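Local coordinates for protein phosphoribosylformylglycinamidine cyclo-ligase (Thermus thermophilus HB8, PDB 5AVM) that probably catalyses the ATP-dependent ring closure of formylglycinamidine ribonucleotide to 5-aminoimidazole ribonucleotide, the cyclo-ligase step of de novo purine biosynthesis, at residues Trp270-Pro274 with Val275-Leu279; Leu302-Pro305 with Gln306-Glu310; Gly74-Ser77 with Gly78-Phe81; His86-Asn89 with Asp90-Gln94; Ala256-Pro259 with Gly260-Ala263. All coordinates share one frame; numbering follows the deposited sequence.

Contact 1: residues Trp270-Pro274 with Val275-Leu279; sequences WPIPP and VFPYL
V275, the first residue of helix 275-283, follows directly on P273 and P274, and its CG1 comes within 4.2 Å of P273 CB. This methyl sits between the backbone N and the carbonyl carbon of V275 (chi1 72°), and it also lies above the centre of one face of the F276 ring. The V275 side chain packs in addition on L217 of helix 213-218. F276 carries most of the apolar contact. Its ring runs alongside the P273 ring, both pointing the same way, and P273 CD lies at the ring edge, near its plane, 3.5 Å from F276 CE2. I272 approaches at about a right angle, its CG2 3.9 Å from F276 CD2, while N295 and M296 touch the F276 side chain from beyond the segments. The backbone N of F276 makes a weak hydrogen bond to P273 O over 3.4 Å. This is a proline-rich entry into an alpha-helix of the C-terminal domain; proline fits the first turn because its missing N-H would have no acceptor four residues back within the helix. P277, next in line, has no N-H to offer P273 O; instead its CD rests 3.3 Å from P273 O and 3.3 Å from P274 O. Y278 is the first residue here to donate to a carbonyl four places back, through a weak bond from its N to P274 O (3.5 Å, N-H...O 145°). Y278 CB also rests against P274 O, but CG stands opposite the backbone N (chi1 178°), and the Y278 side chain packs on L213 and E208.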
loop_
_atom_site.group_PDB
_atom_site.type_symbol
_atom_site.label_atom_id
_atom_site.label_comp_id
_atom_site.label_asym_id
_atom_site.label_seq_id
_atom_site.Cartn_x
_atom_site.Cartn_y
_atom_site.Cartn_z
ATOM N N TRP B 270 19.342 9.667 27.291
ATOM C CA TRP B 270 17.922 9.798 26.995
ATOM C C TRP B 270 17.110 8.795 27.813
ATOM O O TRP B 270 17.614 7.733 28.197
ATOM C CB TRP B 270 17.677 9.571 25.495
ATOM C CG TRP B 270 17.630 8.125 25.092
ATOM C CD1 TRP B 270 16.526 7.323 25.052
ATOM C CD2 TRP B 270 18.739 7.296 24.725
ATOM N NE1 TRP B 270 16.877 6.049 24.687
ATOM C CE2 TRP B 270 18.231 6.002 24.481
ATOM C CE3 TRP B 270 20.116 7.519 24.584
ATOM C CZ2 TRP B 270 19.046 4.933 24.103
ATOM C CZ3 TRP B 270 20.929 6.453 24.208
ATOM C CH2 TRP B 270 20.388 5.175 23.972
ATOM N N PRO B 271 15.839 9.127 28.097
ATOM C CA PRO B 271 14.908 8.295 28.866
ATOM C C PRO B 271 14.455 7.056 28.089
ATOM O O PRO B 271 13.965 7.164 26.966
ATOM C CB PRO B 271 13.737 9.239 29.136
ATOM C CG PRO B 271 14.341 10.594 29.039
ATOM C CD PRO B 271 15.254 10.455 27.864
ATOM N N ILE B 272 14.614 5.883 28.695
ATOM C CA ILE B 272 14.208 4.639 28.060
ATOM C C ILE B 272 12.886 4.172 28.659
ATOM O O ILE B 272 12.790 3.979 29.868
ATOM C CB ILE B 272 15.272 3.538 28.271
ATOM C CG1 ILE B 272 16.607 3.991 27.675
ATOM C CG2 ILE B 272 14.814 2.232 27.633
ATOM C CD1 ILE B 272 17.724 2.974 27.806
ATOM N N PRO B 273 11.835 4.016 27.829
ATOM C CA PRO B 273 10.559 3.561 28.385
ATOM C C PRO B 273 10.836 2.362 29.290
ATOM O O PRO B 273 11.704 1.550 28.985
ATOM C CB PRO B 273 9.762 3.184 27.137
ATOM C CG PRO B 273 10.209 4.209 26.162
ATOM C CD PRO B 273 11.713 4.247 26.378
ATOM N N PRO B 274 10.108 2.240 30.412
ATOM C CA PRO B 274 10.298 1.130 31.355
ATOM C C PRO B 274 9.896 -0.243 30.824
ATOM O O PRO B 274 10.375 -1.274 31.314
ATOM C CB PRO B 274 9.450 1.553 32.545
ATOM C CG PRO B 274 8.299 2.247 31.878
ATOM C CD PRO B 274 8.995 3.105 30.843
ATOM N N VAL B 275 9.013 -0.250 29.826
ATOM C CA VAL B 275 8.533 -1.495 29.232
ATOM C C VAL B 275 9.636 -2.277 28.536
ATOM O O VAL B 275 9.531 -3.493 28.411
ATOM C CB VAL B 275 7.410 -1.237 28.211
ATOM C CG1 VAL B 275 7.983 -0.612 26.949
ATOM C CG2 VAL B 275 6.693 -2.531 27.904
ATOM N N PHE B 276 10.692 -1.592 28.090
ATOM C CA PHE B 276 11.795 -2.263 27.402
ATOM C C PHE B 276 12.643 -3.183 28.283
ATOM O O PHE B 276 12.694 -4.393 28.049
ATOM C CB PHE B 276 12.698 -1.239 26.710
ATOM C CG PHE B 276 12.065 -0.587 25.517
ATOM C CD1 PHE B 276 11.579 -1.358 24.463
ATOM C CD2 PHE B 276 11.939 0.797 25.446
ATOM C CE1 PHE B 276 10.974 -0.755 23.359
ATOM C CE2 PHE B 276 11.336 1.409 24.347
ATOM C CZ PHE B 276 10.854 0.633 23.304
ATOM N N PRO B 277 13.328 -2.630 29.303
ATOM C CA PRO B 277 14.147 -3.497 30.155
ATOM C C PRO B 277 13.313 -4.584 30.820
ATOM O O PRO B 277 13.830 -5.632 31.200
ATOM C CB PRO B 277 14.758 -2.519 31.152
ATOM C CG PRO B 277 13.724 -1.435 31.246
ATOM C CD PRO B 277 13.330 -1.245 29.813
ATOM N N TYR B 278 12.015 -4.320 30.949
ATOM C CA TYR B 278 11.086 -5.273 31.539
ATOM C C TYR B 278 10.959 -6.460 30.588
ATOM O O TYR B 278 11.118 -7.611 30.985
ATOM C CB TYR B 278 9.717 -4.624 31.738
ATOM C CG TYR B 278 8.701 -5.581 32.299
ATOM C CD1 TYR B 278 8.863 -6.127 33.570
ATOM C CD2 TYR B 278 7.609 -5.992 31.537
ATOM C CE1 TYR B 278 7.966 -7.066 34.066
ATOM C CE2 TYR B 278 6.706 -6.930 32.023
ATOM C CZ TYR B 278 6.894 -7.464 33.284
ATOM O OH TYR B 278 6.022 -8.413 33.758
ATOM N N LEU B 279 10.667 -6.173 29.324
ATOM C CA LEU B 279 10.545 -7.219 28.318
ATOM C C LEU B 279 11.874 -7.962 28.285
ATOM O O LEU B 279 11.925 -9.187 28.354
ATOM C CB LEU B 279 10.265 -6.593 26.949
ATOM C CG LEU B 279 8.971 -5.788 26.833
ATOM C CD1 LEU B 279 8.933 -5.048 25.508
ATOM C CD2 LEU B 279 7.787 -6.725 26.980
#

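Contact 2: residues Leu302-Pro305 with Gln306-Glu310; sequences LVLP and QEAAE
L304, the last residue of strand 298-304, lays its side chain against the first turn of helix 306-313 and meets A308 and A309 there. Its CB starts the contact at 4.1 Å from A308 CB. CG lies between the backbone N and the carbonyl carbon of L304 (chi1 47°), a sterically close setting that brings the branch point to 4.2 Å from A308 CB. From CG the two methyls divide the work: CD2 closes on A308 CB at 3.7 Å, whereas CD1 reaches the next residue, 3.6 Å from A309 CB and 3.4 Å from A309 N. With an alanine in place of L304, both methyls would be gone, and A308 and A309 would probably face a gap between the helix and the strand end. P305 adds a more distant touch, its CD 4.2 Å from A308 CB. The same proline holds the N-cap position, and its carbonyl oxygen turns toward the first-turn amides. Two weak hydrogen bonds reach P305 O, one from A309 N at 3.4 Å with an N-H...O angle of 158°, the other from A308 N at 3.1 Å and more bent. Around this corner, L238 also packs on L304, and A309 leans on A176 and L178 of the adjacent strand 176-181. Strand and helix segments run at 126° to each other, so the chain doubles back sharply through P305. The arrangement is a tight strand-to-helix connection with a proline N-cap, which lays helix 306-313 against the mixed sheet of the C-terminal domain.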
loop_
_atom_site.group_PDB
_atom_site.type_symbol
_atom_site.label_atom_id
_atom_site.label_comp_id
_atom_site.label_asym_id
_atom_site.label_seq_id
_atom_site.Cartn_x
_atom_site.Cartn_y
_atom_site.Cartn_z
ATOM N N LEU B 302 17.726 13.177 15.187
ATOM C CA LEU B 302 17.974 14.319 14.322
ATOM C C LEU B 302 19.468 14.616 14.230
ATOM O O LEU B 302 20.187 14.606 15.233
ATOM C CB LEU B 302 17.230 15.548 14.853
ATOM C CG LEU B 302 15.756 15.735 14.472
ATOM C CD1 LEU B 302 15.005 14.434 14.555
ATOM C CD2 LEU B 302 15.133 16.762 15.398
ATOM N N VAL B 303 19.934 14.866 13.014
ATOM C CA VAL B 303 21.330 15.194 12.778
ATOM C C VAL B 303 21.334 16.649 12.323
ATOM O O VAL B 303 20.766 16.989 11.286
ATOM C CB VAL B 303 21.932 14.301 11.682
ATOM C CG1 VAL B 303 23.433 14.490 11.627
ATOM C CG2 VAL B 303 21.577 12.847 11.946
ATOM N N LEU B 304 21.965 17.509 13.110
ATOM C CA LEU B 304 22.008 18.930 12.804
ATOM C C LEU B 304 23.183 19.614 13.510
ATOM O O LEU B 304 23.772 19.045 14.434
ATOM C CB LEU B 304 20.688 19.579 13.253
ATOM C CG LEU B 304 20.143 19.252 14.661
ATOM C CD1 LEU B 304 21.185 19.486 15.733
ATOM C CD2 LEU B 304 18.936 20.114 14.941
ATOM N N PRO B 305 23.545 20.842 13.078
ATOM C CA PRO B 305 24.652 21.579 13.700
ATOM C C PRO B 305 24.458 21.650 15.218
ATOM O O PRO B 305 23.328 21.607 15.701
ATOM C CB PRO B 305 24.558 22.948 13.033
ATOM C CG PRO B 305 24.120 22.597 11.655
ATOM C CD PRO B 305 23.024 21.578 11.910
ATOM N N GLN B 306 25.549 21.761 15.968
ATOM C CA GLN B 306 25.445 21.814 17.424
ATOM C C GLN B 306 24.544 22.935 17.949
ATOM O O GLN B 306 23.753 22.715 18.865
ATOM C CB GLN B 306 26.833 21.937 18.054
ATOM C CG GLN B 306 26.814 21.873 19.576
ATOM C CD GLN B 306 26.465 20.487 20.112
ATOM O OE1 GLN B 306 25.786 20.359 21.134
ATOM N NE2 GLN B 306 26.943 19.446 19.434
ATOM N N GLU B 307 24.651 24.128 17.371
ATOM C CA GLU B 307 23.839 25.260 17.816
ATOM C C GLU B 307 22.351 25.057 17.589
ATOM O O GLU B 307 21.530 25.548 18.365
ATOM C CB GLU B 307 24.278 26.548 17.110
ATOM C CG GLU B 307 23.502 27.818 17.524
ATOM C CD GLU B 307 22.302 28.129 16.626
ATOM O OE1 GLU B 307 21.340 27.333 16.599
ATOM O OE2 GLU B 307 22.323 29.177 15.946
ATOM N N ALA B 308 22.010 24.341 16.520
ATOM C CA ALA B 308 20.613 24.087 16.171
ATOM C C ALA B 308 19.913 23.240 17.223
ATOM O O ALA B 308 18.765 23.508 17.578
ATOM C CB ALA B 308 20.526 23.415 14.803
ATOM N N ALA B 309 20.605 22.218 17.716
ATOM C CA ALA B 309 20.050 21.351 18.747
ATOM C C ALA B 309 19.624 22.222 19.930
ATOM O O ALA B 309 18.509 22.098 20.440
ATOM C CB ALA B 309 21.094 20.340 19.188
ATOM N N GLU B 310 20.523 23.112 20.348
ATOM C CA GLU B 310 20.266 24.026 21.460
ATOM C C GLU B 310 18.968 24.798 21.268
ATOM O O GLU B 310 18.095 24.780 22.133
ATOM C CB GLU B 310 21.429 25.020 21.612
ATOM C CG GLU B 310 22.461 24.662 22.677
ATOM C CD GLU B 310 23.176 23.355 22.396
ATOM O OE1 GLU B 310 23.773 23.227 21.306
ATOM O OE2 GLU B 310 23.146 22.458 23.266
#

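Contact 3: residues Gly74-Ser77 with Gly78-Phe81; sequences GDVS and GLGF
V76 and L79 make the apolar part of this turn: L79 CD1 lies 3.5 Å from V76 CG1, the two side chains crossing at a slant. L79 CG is set opposite its own carbonyl carbon (chi1 -63°), which carries the isobutyl group back over V76. An alanine at L79 would remove both methyls and is likely to leave V76 CG1 without its neighbour across the turn. In the backbone, L79 N donates a hydrogen bond to V76 O at 2.9 Å, coming from well above the carbonyl plane. Side-chain bonds fix the preceding loop. D75 OD1 accepts S77 N at 3.2 Å, an Asx turn, and also S77 OG at 2.7 Å, the hydroxyl arriving on the syn side of the carboxylate. One water provides a further bridge, donating to D75 O (2.8 Å) and accepting from G78 N (2.7 Å). The S77 side chain also lies about 3 Å from a bound sulfate ion, probably from the crystallisation liquor. The turn joins helix 66-72, which closes with a Schellman motif at G74, to helix 79-92; V76 and L79 both pack on L118 of helix 112-129, whose S121 OG is hydrogen-bonded to S77 O.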
loop_
_atom_site.group_PDB
_atom_site.type_symbol
_atom_site.label_atom_id
_atom_site.label_comp_id
_atom_site.label_asym_id
_atom_site.label_seq_id
_atom_site.Cartn_x
_atom_site.Cartn_y
_atom_site.Cartn_z
ATOM N N GLY B 74 -8.010 -7.556 22.522
ATOM C CA GLY B 74 -9.332 -7.026 22.225
ATOM C C GLY B 74 -9.454 -5.514 22.227
ATOM O O GLY B 74 -10.369 -4.965 22.836
ATOM N N ASP B 75 -8.542 -4.836 21.537
ATOM C CA ASP B 75 -8.566 -3.376 21.469
ATOM C C ASP B 75 -7.696 -2.838 20.335
ATOM O O ASP B 75 -6.499 -2.606 20.515
ATOM C CB ASP B 75 -8.108 -2.779 22.808
ATOM C CG ASP B 75 -8.057 -1.254 22.786
ATOM O OD1 ASP B 75 -8.769 -0.636 21.966
ATOM O OD2 ASP B 75 -7.315 -0.671 23.607
ATOM N N VAL B 76 -8.312 -2.641 19.172
ATOM C CA VAL B 76 -7.614 -2.130 17.996
ATOM C C VAL B 76 -7.763 -0.606 17.869
ATOM O O VAL B 76 -7.304 -0.003 16.894
ATOM C CB VAL B 76 -8.163 -2.795 16.723
ATOM C CG1 VAL B 76 -7.829 -4.265 16.722
ATOM C CG2 VAL B 76 -9.663 -2.619 16.662
ATOM N N SER B 77 -8.397 -0.003 18.873
ATOM C CA SER B 77 -8.656 1.436 18.931
ATOM C C SER B 77 -7.453 2.311 18.623
ATOM O O SER B 77 -7.603 3.462 18.189
ATOM C CB SER B 77 -9.150 1.821 20.320
ATOM O OG SER B 77 -8.051 1.886 21.221
ATOM N N GLY B 78 -6.259 1.780 18.864
ATOM C CA GLY B 78 -5.061 2.562 18.622
ATOM C C GLY B 78 -4.346 2.266 17.325
ATOM O O GLY B 78 -3.538 3.072 16.866
ATOM N N LEU B 79 -4.645 1.120 16.723
ATOM C CA LEU B 79 -3.987 0.724 15.481
ATOM C C LEU B 79 -4.060 1.798 14.391
ATOM O O LEU B 79 -3.162 1.899 13.549
ATOM C CB LEU B 79 -4.563 -0.613 14.988
ATOM C CG LEU B 79 -4.311 -1.785 15.950
ATOM C CD1 LEU B 79 -4.787 -3.088 15.335
ATOM C CD2 LEU B 79 -2.830 -1.879 16.266
ATOM N N GLY B 80 -5.113 2.610 14.422
ATOM C CA GLY B 80 -5.247 3.667 13.436
ATOM C C GLY B 80 -4.156 4.706 13.603
ATOM O O GLY B 80 -3.653 5.262 12.631
ATOM N N PHE B 81 -3.781 4.984 14.842
ATOM C CA PHE B 81 -2.729 5.960 15.080
ATOM C C PHE B 81 -1.355 5.343 14.830
ATOM O O PHE B 81 -0.436 6.022 14.365
ATOM C CB PHE B 81 -2.821 6.518 16.509
ATOM C CG PHE B 81 -4.033 7.381 16.745
ATOM C CD1 PHE B 81 -5.310 6.816 16.800
ATOM C CD2 PHE B 81 -3.903 8.764 16.885
ATOM C CE1 PHE B 81 -6.438 7.610 16.989
ATOM C CE2 PHE B 81 -5.024 9.571 17.074
ATOM C CZ PHE B 81 -6.296 8.993 17.127
HETATM O O HOH W 1 -5.020 -0.486 19.536
#

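Contact 4: residues His86-Asn89 with Asp90-Gln94; sequences HSVN and DLLAQ
V88 and L92 form the close-packed side of this helical stretch, lying side by side and pointing the same way. L92 CD1 sits 3.9 Å from V88 CG1, and L92 CG comes within 3.3 Å of V88 O. The backbone below is firm: L92 N donates to V88 O at 2.9 Å, in the carbonyl plane, and A93 N reaches N89 O at 3.0 Å. Both side chains press on L225, and L156 touches V88 and L91. N89 meets this side lightly, its OD1 3.8 Å from L92 CD1; the amide is held from outside, ND2 giving a hydrogen bond to R222 O and OD1 taking one from Y224 N.

The looser pairing is that of H86 with D90, whose side chains only approach each other, although other residues pack round them. The backbone bond from D90 N to H86 O is in place at 3.2 Å. D90 OD2 lies at the edge of the imidazole, near its plane, 4.0 Å from H86 NE2, and the ring and carboxylate planes stand 78° apart. With CG opposite the backbone N (chi1 -179°), the H86 ring is carried along the helix flank. H86 ND1 is hydrogen-bonded to T187 OG1 and D90 OD1 to H243 ND1, while the rings of H243, edge-to-face, and of H221 also meet that of H86. The chemistry implies a polar cluster in which these outside partners, rather than the pair itself, set how H86 and D90 are turned.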
loop_
_atom_site.group_PDB
_atom_site.type_symbol
_atom_site.label_atom_id
_atom_site.label_comp_id
_atom_site.label_asym_id
_atom_site.label_seq_id
_atom_site.Cartn_x
_atom_site.Cartn_y
_atom_site.Cartn_z
ATOM N N HIS B 86 3.163 6.387 12.158
ATOM C CA HIS B 86 4.377 5.772 11.643
ATOM C C HIS B 86 4.596 6.316 10.236
ATOM O O HIS B 86 5.725 6.563 9.816
ATOM C CB HIS B 86 4.206 4.251 11.626
ATOM C CG HIS B 86 5.406 3.496 11.137
ATOM N ND1 HIS B 86 5.726 2.239 11.602
ATOM C CD2 HIS B 86 6.319 3.783 10.181
ATOM C CE1 HIS B 86 6.780 1.781 10.950
ATOM N NE2 HIS B 86 7.158 2.698 10.080
ATOM N N SER B 87 3.495 6.517 9.514
ATOM C CA SER B 87 3.540 7.043 8.150
ATOM C C SER B 87 3.985 8.507 8.162
ATOM O O SER B 87 4.771 8.936 7.314
ATOM C CB SER B 87 2.156 6.929 7.483
ATOM O OG SER B 87 1.722 5.574 7.382
ATOM N N VAL B 88 3.472 9.271 9.118
ATOM C CA VAL B 88 3.825 10.673 9.239
ATOM C C VAL B 88 5.322 10.839 9.506
ATOM O O VAL B 88 5.968 11.704 8.917
ATOM C CB VAL B 88 3.010 11.356 10.373
ATOM C CG1 VAL B 88 3.560 12.743 10.666
ATOM C CG2 VAL B 88 1.545 11.456 9.970
ATOM N N ASN B 89 5.877 9.999 10.377
ATOM C CA ASN B 89 7.291 10.088 10.725
ATOM C C ASN B 89 8.240 9.715 9.602
ATOM O O ASN B 89 9.281 10.342 9.451
ATOM C CB ASN B 89 7.607 9.229 11.955
ATOM C CG ASN B 89 7.031 9.804 13.245
ATOM O OD1 ASN B 89 6.425 10.887 13.250
ATOM N ND2 ASN B 89 7.218 9.080 14.351
ATOM N N ASP B 90 7.905 8.692 8.826
ATOM C CA ASP B 90 8.769 8.290 7.714
ATOM C C ASP B 90 8.892 9.426 6.703
ATOM O O ASP B 90 9.883 9.521 5.969
ATOM C CB ASP B 90 8.216 7.035 7.032
ATOM C CG ASP B 90 8.817 5.755 7.590
ATOM O OD1 ASP B 90 9.476 5.815 8.652
ATOM O OD2 ASP B 90 8.633 4.686 6.966
ATOM N N LEU B 91 7.877 10.287 6.681
ATOM C CA LEU B 91 7.845 11.432 5.783
ATOM C C LEU B 91 8.601 12.601 6.418
ATOM O O LEU B 91 9.344 13.302 5.735
ATOM C CB LEU B 91 6.391 11.825 5.480
ATOM C CG LEU B 91 5.984 11.871 4.000
ATOM C CD1 LEU B 91 6.114 10.495 3.369
ATOM C CD2 LEU B 91 4.557 12.355 3.884
ATOM N N LEU B 92 8.424 12.802 7.726
ATOM C CA LEU B 92 9.117 13.878 8.430
ATOM C C LEU B 92 10.623 13.695 8.346
ATOM O O LEU B 92 11.373 14.662 8.448
ATOM C CB LEU B 92 8.693 13.928 9.896
ATOM C CG LEU B 92 7.283 14.457 10.178
ATOM C CD1 LEU B 92 6.965 14.284 11.661
ATOM C CD2 LEU B 92 7.175 15.918 9.763
ATOM N N ALA B 93 11.062 12.454 8.165
ATOM C CA ALA B 93 12.486 12.147 8.045
ATOM C C ALA B 93 13.018 12.692 6.724
ATOM O O ALA B 93 14.204 12.987 6.596
ATOM C CB ALA B 93 12.702 10.649 8.108
ATOM N N GLN B 94 12.134 12.818 5.741
ATOM C CA GLN B 94 12.502 13.341 4.427
ATOM C C GLN B 94 12.479 14.876 4.424
ATOM O O GLN B 94 13.124 15.519 3.596
ATOM C CB GLN B 94 11.527 12.815 3.364
ATOM C CG GLN B 94 11.496 11.299 3.238
ATOM C CD GLN B 94 10.582 10.824 2.121
ATOM O OE1 GLN B 94 10.663 11.308 0.991
ATOM N NE2 GLN B 94 9.712 9.865 2.430
#

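Contact 5: residues Ala256-Pro259 with Gly260-Ala263; sequences ALPP and GLGA
A type II beta turn runs from P258 to L261 and brings the side chains of these two residues together at the entry to strand 261-265. P259 and G260 occupy its central positions. G260 has a phi of 82°, and a CB placed on it would collide with P259 O, which explains why a residue without a side chain suits this corner. The turn is closed by a hydrogen bond from L261 N to P258 O, weak at 3.4 Å and bent (124°). L261 CB comes 3.6 Å from that same oxygen. The side chains meet closely: P258 CG and L261 CD1 are 3.3 Å apart, below the usual van der Waals distance for two carbons, and L261 CG follows at 4.1 Å from P258 CG. Further from the corner, L257 leans across toward the strand. Its CB lies 3.7 Å from L261 O, and CD1, carried over with CG opposite the carbonyl carbon (chi1 -55°), sits 3.8 Å from that oxygen and 4.0 Å from A263 CB. Both leucines pack on V324 of strand 319-326, while P168 and V171 touch P258. Past the turn the chain joins the sheet, G262 bonding through its backbone to V325 and A263 to G329 and R331. This is a proline-glycine type II turn reversing a loop into a strand of the C-terminal domain's mixed sheet.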
loop_
_atom_site.group_PDB
_atom_site.type_symbol
_atom_site.label_atom_id
_atom_site.label_comp_id
_atom_site.label_asym_id
_atom_site.label_seq_id
_atom_site.Cartn_x
_atom_site.Cartn_y
_atom_site.Cartn_z
ATOM N N ALA B 256 20.734 7.906 7.368
ATOM C CA ALA B 256 20.724 9.363 7.342
ATOM C C ALA B 256 22.137 9.930 7.368
ATOM O O ALA B 256 22.319 11.143 7.435
ATOM C CB ALA B 256 19.933 9.897 8.534
ATOM N N LEU B 257 23.135 9.053 7.314
ATOM C CA LEU B 257 24.527 9.486 7.349
ATOM C C LEU B 257 25.298 9.133 6.081
ATOM O O LEU B 257 25.229 8.007 5.580
ATOM C CB LEU B 257 25.234 8.879 8.563
ATOM C CG LEU B 257 24.586 9.131 9.926
ATOM C CD1 LEU B 257 25.388 8.407 10.981
ATOM C CD2 LEU B 257 24.523 10.617 10.232
ATOM N N PRO B 258 26.049 10.105 5.546
ATOM C CA PRO B 258 26.849 9.937 4.339
ATOM C C PRO B 258 28.033 9.026 4.590
ATOM O O PRO B 258 28.355 8.717 5.736
ATOM C CB PRO B 258 27.284 11.358 4.027
ATOM C CG PRO B 258 27.478 11.921 5.380
ATOM C CD PRO B 258 26.233 11.459 6.093
ATOM N N PRO B 259 28.698 8.580 3.513
ATOM C CA PRO B 259 29.859 7.697 3.637
ATOM C C PRO B 259 30.992 8.356 4.425
ATOM O O PRO B 259 31.238 9.559 4.292
ATOM C CB PRO B 259 30.242 7.434 2.182
ATOM C CG PRO B 259 28.933 7.525 1.468
ATOM C CD PRO B 259 28.318 8.746 2.099
ATOM N N GLY B 260 31.668 7.564 5.254
ATOM C CA GLY B 260 32.774 8.081 6.041
ATOM C C GLY B 260 32.352 8.797 7.305
ATOM O O GLY B 260 33.132 9.555 7.894
ATOM N N LEU B 261 31.113 8.559 7.725
ATOM C CA LEU B 261 30.586 9.181 8.931
ATOM C C LEU B 261 29.702 8.216 9.712
ATOM O O LEU B 261 28.717 7.689 9.197
ATOM C CB LEU B 261 29.807 10.454 8.576
ATOM C CG LEU B 261 30.656 11.589 7.991
ATOM C CD1 LEU B 261 29.775 12.750 7.594
ATOM C CD2 LEU B 261 31.687 12.034 9.019
ATOM N N GLY B 262 30.090 7.974 10.959
ATOM C CA GLY B 262 29.341 7.089 11.826
ATOM C C GLY B 262 28.825 7.920 12.976
ATOM O O GLY B 262 29.157 9.101 13.070
ATOM N N ALA B 263 28.019 7.324 13.849
ATOM C CA ALA B 263 27.459 8.056 14.983
ATOM C C ALA B 263 27.991 7.566 16.324
ATOM O O ALA B 263 28.423 6.422 16.455
ATOM C CB ALA B 263 25.942 7.963 14.966
#

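Overall arrangement
Contacts 3 and 4 lie on the same helix, 79-92, of the N-terminal domain, contact 3 toward its N-terminal end and contact 4 in its later turns, their centres about 20 Å apart. Contacts 1, 2 and 5 belong to the C-terminal domain. Of these, contacts 2 and 5 touch, V303 CG2 packing on L257 CD2 at 4.1 Å, and both reach the same mixed sheet. Contact 1 stands apart, its nearest atoms about 11 Å from those of either. Contact 4 is the most central, its centre about 8 Å from the chain centre, with nearest atoms about 7 Å from contacts 2 and 5. A sulfate lies beside S77 of contact 3; contacts 3 and 5 are the farthest pair, about 37 Å between centres.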